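Local coordinates for protein ZmpA Glycopeptidase (Clostridium perfringens, PDB 6XSX) that probably acts as a metal-dependent glycopeptidase of the M60 family that cleaves glycosylated proteins, this chain being its catalytic module, at residues Asp180-Ala192 and Ser234-Trp246. Sequence-based numbering, arbitrary orientation.
With EDO (1,2-ethanediol), chain H.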
loop_
_atom_site.group_PDB
_atom_site.type_symbol
_atom_site.label_atom_id
_atom_site.label_comp_id
_atom_site.label_asym_id
_atom_site.label_seq_id
_atom_site.Cartn_x
_atom_site.Cartn_y
_atom_site.Cartn_z
ATOM N N ASP A 180 0.670 4.470 21.853
ATOM C CA ASP A 180 0.787 3.372 20.898
ATOM C C ASP A 180 -0.515 2.583 20.831
ATOM O O ASP A 180 -1.104 2.294 21.868
ATOM C CB ASP A 180 1.923 2.405 21.249
ATOM C CG ASP A 180 3.319 2.886 20.876
ATOM O OD1 ASP A 180 3.424 3.787 20.027
ATOM O OD2 ASP A 180 4.300 2.346 21.427
ATOM N N VAL A 181 -0.910 2.192 19.610
ATOM C CA VAL A 181 -1.948 1.188 19.413
ATOM C C VAL A 181 -1.317 -0.060 18.800
ATOM O O VAL A 181 -0.793 -0.000 17.683
ATOM C CB VAL A 181 -3.084 1.685 18.497
ATOM C CG1 VAL A 181 -4.221 0.668 18.420
ATOM C CG2 VAL A 181 -3.603 3.056 18.912
ATOM N N PHE A 182 -1.402 -1.177 19.536
ATOM C CA PHE A 182 -1.016 -2.490 19.042
ATOM C C PHE A 182 -2.259 -3.260 18.621
ATOM O O PHE A 182 -3.153 -3.498 19.435
ATOM C CB PHE A 182 -0.301 -3.297 20.129
ATOM C CG PHE A 182 0.932 -2.623 20.672
ATOM C CD1 PHE A 182 2.187 -2.968 20.203
ATOM C CD2 PHE A 182 0.832 -1.631 21.637
ATOM C CE1 PHE A 182 3.322 -2.335 20.696
ATOM C CE2 PHE A 182 1.967 -1.004 22.134
ATOM C CZ PHE A 182 3.210 -1.358 21.661
ATOM N N SER A 183 -2.295 -3.638 17.340
ATOM C CA SER A 183 -3.332 -4.517 16.822
ATOM C C SER A 183 -2.758 -5.930 16.760
ATOM O O SER A 183 -1.698 -6.176 17.335
ATOM C CB SER A 183 -3.812 -4.027 15.478
ATOM O OG SER A 183 -2.797 -4.172 14.491
ATOM N N ASP A 184 -3.441 -6.855 16.072
ATOM C CA ASP A 184 -2.861 -8.179 15.894
ATOM C C ASP A 184 -1.578 -8.073 15.073
ATOM O O ASP A 184 -0.585 -8.741 15.380
ATOM C CB ASP A 184 -3.856 -9.196 15.323
ATOM C CG ASP A 184 -5.001 -9.518 16.277
ATOM O OD1 ASP A 184 -4.808 -9.382 17.509
ATOM O OD2 ASP A 184 -6.080 -9.887 15.788
ATOM N N LYS A 185 -1.598 -7.199 14.057
ATOM C CA LYS A 185 -0.569 -7.246 13.029
ATOM C C LYS A 185 0.161 -5.915 12.901
ATOM O O LYS A 185 1.072 -5.813 12.092
ATOM C CB LYS A 185 -1.155 -7.656 11.669
ATOM C CG LYS A 185 -1.768 -9.055 11.594
ATOM C CD LYS A 185 -0.815 -10.211 11.875
ATOM C CE LYS A 185 0.264 -10.382 10.822
ATOM N NZ LYS A 185 0.960 -11.686 10.952
ATOM N N THR A 186 -0.246 -4.886 13.661
ATOM C CA THR A 186 0.328 -3.567 13.432
ATOM C C THR A 186 0.619 -2.821 14.729
ATOM O O THR A 186 0.137 -3.187 15.813
ATOM C CB THR A 186 -0.551 -2.674 12.542
ATOM O OG1 THR A 186 -1.518 -2.042 13.384
ATOM C CG2 THR A 186 -1.230 -3.407 11.401
ATOM N N LEU A 187 1.410 -1.755 14.561
ATOM C CA LEU A 187 1.649 -0.727 15.562
ATOM C C LEU A 187 1.393 0.639 14.927
ATOM O O LEU A 187 1.848 0.922 13.814
ATOM C CB LEU A 187 3.082 -0.836 16.109
ATOM C CG LEU A 187 3.592 0.358 16.928
ATOM C CD1 LEU A 187 2.694 0.638 18.129
ATOM C CD2 LEU A 187 5.035 0.152 17.381
ATOM N N VAL A 188 0.608 1.459 15.631
ATOM C CA VAL A 188 0.450 2.863 15.289
ATOM C C VAL A 188 1.019 3.684 16.448
ATOM O O VAL A 188 0.522 3.610 17.572
ATOM C CB VAL A 188 -1.028 3.218 15.010
ATOM C CG1 VAL A 188 -1.243 4.719 14.871
ATOM C CG2 VAL A 188 -1.576 2.488 13.789
ATOM N N ASN A 189 2.056 4.474 16.142
ATOM C CA ASN A 189 2.823 5.244 17.108
ATOM C C ASN A 189 2.643 6.730 16.802
ATOM O O ASN A 189 3.059 7.184 15.735
ATOM C CB ASN A 189 4.301 4.842 17.039
ATOM C CG ASN A 189 5.229 5.772 17.795
ATOM O OD1 ASN A 189 5.813 6.688 17.210
ATOM N ND2 ASN A 189 5.373 5.535 19.090
ATOM N N VAL A 190 2.044 7.465 17.756
ATOM C CA VAL A 190 1.772 8.894 17.651
ATOM C C VAL A 190 2.075 9.542 19.004
ATOM O O VAL A 190 2.531 8.860 19.922
ATOM C CB VAL A 190 0.302 9.167 17.264
ATOM C CG1 VAL A 190 -0.029 8.756 15.836
ATOM C CG2 VAL A 190 -0.671 8.538 18.258
ATOM N N THR A 191 1.811 10.854 19.134
ATOM C CA THR A 191 1.952 11.518 20.427
ATOM C C THR A 191 0.691 11.304 21.260
ATOM O O THR A 191 -0.405 11.159 20.715
ATOM C CB THR A 191 2.190 13.035 20.319
ATOM O OG1 THR A 191 1.036 13.697 19.792
ATOM C CG2 THR A 191 3.425 13.417 19.533
ATOM N N ALA A 192 0.857 11.346 22.588
ATOM C CA ALA A 192 -0.250 11.205 23.527
ATOM C C ALA A 192 -1.186 12.415 23.445
ATOM O O ALA A 192 -2.405 12.263 23.506
ATOM C CB ALA A 192 0.274 11.004 24.929
ATOM N N SER A 234 2.588 -17.470 2.506
ATOM C CA SER A 234 1.982 -17.584 3.827
ATOM C C SER A 234 2.289 -16.357 4.676
ATOM O O SER A 234 3.289 -15.675 4.471
ATOM C CB SER A 234 2.404 -18.844 4.534
ATOM O OG SER A 234 3.821 -18.904 4.648
ATOM N N ASP A 235 1.396 -16.110 5.637
ATOM C CA ASP A 235 1.580 -15.147 6.706
ATOM C C ASP A 235 2.774 -15.586 7.553
ATOM O O ASP A 235 3.221 -16.722 7.448
ATOM C CB ASP A 235 0.303 -15.067 7.546
ATOM C CG ASP A 235 0.142 -13.765 8.316
ATOM O OD1 ASP A 235 1.025 -12.889 8.232
ATOM O OD2 ASP A 235 -0.866 -13.637 8.987
ATOM N N PHE A 236 3.298 -14.671 8.374
ATOM C CA PHE A 236 4.405 -14.982 9.276
ATOM C C PHE A 236 4.339 -14.018 10.462
ATOM O O PHE A 236 3.458 -13.157 10.501
ATOM C CB PHE A 236 5.741 -14.944 8.523
ATOM C CG PHE A 236 6.135 -13.583 8.001
ATOM C CD1 PHE A 236 5.526 -13.049 6.876
ATOM C CD2 PHE A 236 7.110 -12.828 8.644
ATOM C CE1 PHE A 236 5.902 -11.803 6.393
ATOM C CE2 PHE A 236 7.479 -11.581 8.165
ATOM C CZ PHE A 236 6.873 -11.069 7.037
ATOM N N ASN A 237 5.247 -14.170 11.438
ATOM C CA ASN A 237 5.211 -13.298 12.609
ATOM C C ASN A 237 5.893 -11.975 12.276
ATOM O O ASN A 237 7.093 -11.958 12.017
ATOM C CB ASN A 237 5.853 -13.929 13.848
ATOM C CG ASN A 237 5.105 -15.140 14.361
ATOM O OD1 ASN A 237 3.878 -15.179 14.325
ATOM N ND2 ASN A 237 5.838 -16.130 14.849
ATOM N N PHE A 238 5.110 -10.886 12.281
ATOM C CA PHE A 238 5.631 -9.541 12.102
ATOM C C PHE A 238 4.697 -8.527 12.762
ATOM O O PHE A 238 3.566 -8.843 13.123
ATOM C CB PHE A 238 5.829 -9.226 10.615
ATOM C CG PHE A 238 4.554 -9.133 9.809
ATOM C CD1 PHE A 238 3.821 -7.955 9.769
ATOM C CD2 PHE A 238 4.119 -10.207 9.044
ATOM C CE1 PHE A 238 2.665 -7.860 9.004
ATOM C CE2 PHE A 238 2.970 -10.116 8.276
ATOM C CZ PHE A 238 2.241 -8.941 8.261
ATOM N N ARG A 239 5.182 -7.295 12.924
ATOM C CA ARG A 239 4.291 -6.213 13.305
ATOM C C ARG A 239 4.589 -5.012 12.413
ATOM O O ARG A 239 5.654 -4.409 12.521
ATOM C CB ARG A 239 4.386 -5.875 14.799
ATOM C CG ARG A 239 3.330 -4.882 15.267
ATOM C CD ARG A 239 3.448 -4.492 16.736
ATOM N NE ARG A 239 3.143 -5.597 17.645
ATOM C CZ ARG A 239 1.913 -5.993 17.958
ATOM N NH1 ARG A 239 0.868 -5.381 17.429
ATOM N NH2 ARG A 239 1.726 -6.999 18.793
ATOM N N TYR A 240 3.648 -4.705 11.508
ATOM C CA TYR A 240 3.823 -3.565 10.622
ATOM C C TYR A 240 3.721 -2.312 11.481
ATOM O O TYR A 240 2.892 -2.264 12.396
ATOM C CB TYR A 240 2.762 -3.547 9.515
ATOM C CG TYR A 240 3.060 -2.536 8.432
ATOM C CD1 TYR A 240 3.749 -2.895 7.279
ATOM C CD2 TYR A 240 2.715 -1.207 8.592
ATOM C CE1 TYR A 240 4.052 -1.956 6.302
ATOM C CE2 TYR A 240 3.016 -0.256 7.632
ATOM C CZ TYR A 240 3.680 -0.634 6.478
ATOM O OH TYR A 240 3.974 0.310 5.535
ATOM N N ILE A 241 4.551 -1.308 11.169
ATOM C CA ILE A 241 4.663 -0.110 11.991
ATOM C C ILE A 241 4.404 1.132 11.140
ATOM O O ILE A 241 5.066 1.334 10.119
ATOM C CB ILE A 241 6.059 -0.027 12.648
ATOM C CG1 ILE A 241 6.347 -1.253 13.521
ATOM C CG2 ILE A 241 6.217 1.281 13.426
ATOM C CD1 ILE A 241 7.819 -1.596 13.630
ATOM N N SER A 242 3.446 1.955 11.592
ATOM C CA SER A 242 3.306 3.341 11.162
ATOM C C SER A 242 3.666 4.246 12.337
ATOM O O SER A 242 3.089 4.120 13.414
ATOM C CB SER A 242 1.907 3.635 10.671
ATOM O OG SER A 242 1.448 2.595 9.824
ATOM N N MET A 243 4.638 5.137 12.147
ATOM C CA MET A 243 5.093 5.954 13.261
ATOM C C MET A 243 5.286 7.403 12.818
ATOM O O MET A 243 5.536 7.685 11.645
ATOM C CB MET A 243 6.407 5.419 13.846
ATOM C CG MET A 243 7.555 5.440 12.862
ATOM S SD MET A 243 9.191 5.301 13.635
ATOM C CE MET A 243 9.301 3.532 13.896
ATOM N N LEU A 244 5.136 8.309 13.788
ATOM C CA LEU A 244 5.408 9.719 13.610
ATOM C C LEU A 244 6.895 9.880 13.315
ATOM O O LEU A 244 7.732 9.303 14.009
ATOM C CB LEU A 244 5.024 10.420 14.916
ATOM C CG LEU A 244 5.356 11.907 15.014
ATOM C CD1 LEU A 244 4.632 12.689 13.925
ATOM C CD2 LEU A 244 4.989 12.438 16.395
ATOM N N LYS A 245 7.202 10.663 12.278
ATOM C CA LYS A 245 8.580 10.986 11.953
ATOM C C LYS A 245 8.670 12.469 11.614
ATOM O O LYS A 245 7.683 13.092 11.226
ATOM C CB LYS A 245 9.047 10.170 10.747
ATOM C CG LYS A 245 9.265 8.685 10.975
ATOM C CD LYS A 245 10.016 8.061 9.814
ATOM C CE LYS A 245 10.030 6.550 9.869
ATOM N NZ LYS A 245 10.883 6.004 8.791
ATOM N N TRP A 246 9.880 13.017 11.735
ATOM C CA TRP A 246 10.104 14.407 11.385
ATOM C C TRP A 246 10.463 14.467 9.903
ATOM O O TRP A 246 11.598 14.186 9.532
ATOM C CB TRP A 246 11.208 14.984 12.284
ATOM C CG TRP A 246 11.625 16.388 11.967
ATOM C CD1 TRP A 246 10.815 17.424 11.601
ATOM C CD2 TRP A 246 12.958 16.928 12.043
ATOM N NE1 TRP A 246 11.555 18.561 11.415
ATOM C CE2 TRP A 246 12.871 18.290 11.691
ATOM C CE3 TRP A 246 14.215 16.397 12.369
ATOM C CZ2 TRP A 246 13.996 19.117 11.640
ATOM C CZ3 TRP A 246 15.325 17.215 12.327
ATOM C CH2 TRP A 246 15.216 18.561 11.965
HETATM C C1 EDO H . -2.844 2.890 6.763
HETATM O O1 EDO H . -3.322 3.943 7.608
HETATM C C2 EDO H . -1.665 2.095 7.229
HETATM O O2 EDO H . -0.508 2.853 7.595
HETATM O O HOH W 1 -0.817 -7.620 19.826
HETATM O O HOH W 2 2.589 -8.744 15.806
HETATM O O HOH W 3 2.223 -11.283 12.969
HETATM O O HOH W 4 0.330 0.521 11.090
HETATM O O HOH W 5 7.828 8.503 16.599
#
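Arg239 NH1 and Ser183 N both donate to Thr186 O, arriving from opposite faces of its carbonyl plane, with NH1 at 2.8 Å. NH1 also donates to Ser183 O at 2.7 Å, and both oxygens lie at the guanidinium edge, so one nitrogen ties together the two ends of the turn linking strands 179-182 and 186-190. Arginine suits the place because it spans this distance and still has donors to spare: NE binds Trp48 O and NH2 binds Gln49 OE1. Extended chi1 (-172°) and chi2 carry its chain along Thr186 and Leu187; the bend at chi3 (-68°) turns NH1 in toward the two carbonyls. The Phe182 ring stands almost upright to the guanidinium, planes 84° apart, its CD1 over one face.

Within the same turn, Lys185 folds back through bends at chi2 and chi3 and lays CE over the face of the Phe238 ring. Lys185 NZ makes a cation-pi contact, 4.1 Å from that ring's centroid. NZ also meets Phe236 O nearly end-on at 2.9 Å and forms a salt bridge with Asp235 OD1 at 3.0 Å. A flexible lysine can thus serve all three.

Strands 186-190 and 240-244 run parallel, joined by alternating bonds such as Leu187 N to Tyr240 O and Ser242 N to Leu187 O. Apolar Leu187 suits its buried sheet face, CB packing on Arg239 CD. Asn189 offers acceptor and donor: OD1 lies against Met243 CB and accepts from a water, while ND2 donates to Asp180 OD1 at 2.8 Å. Ser242 OG hydrogen-bonds O2 of a 1,2-ethanediol, probably from the crystallisation liquor.

Helices 192-202 and 206-224 connect these adjacent strands, a beta-alpha-beta crossover in the M60 peptidase part; helix 206-224 touches Thr186, helix 267-272 Val188 and Leu244, and Tyr121 of strand 117-123 Leu187 and Asn189.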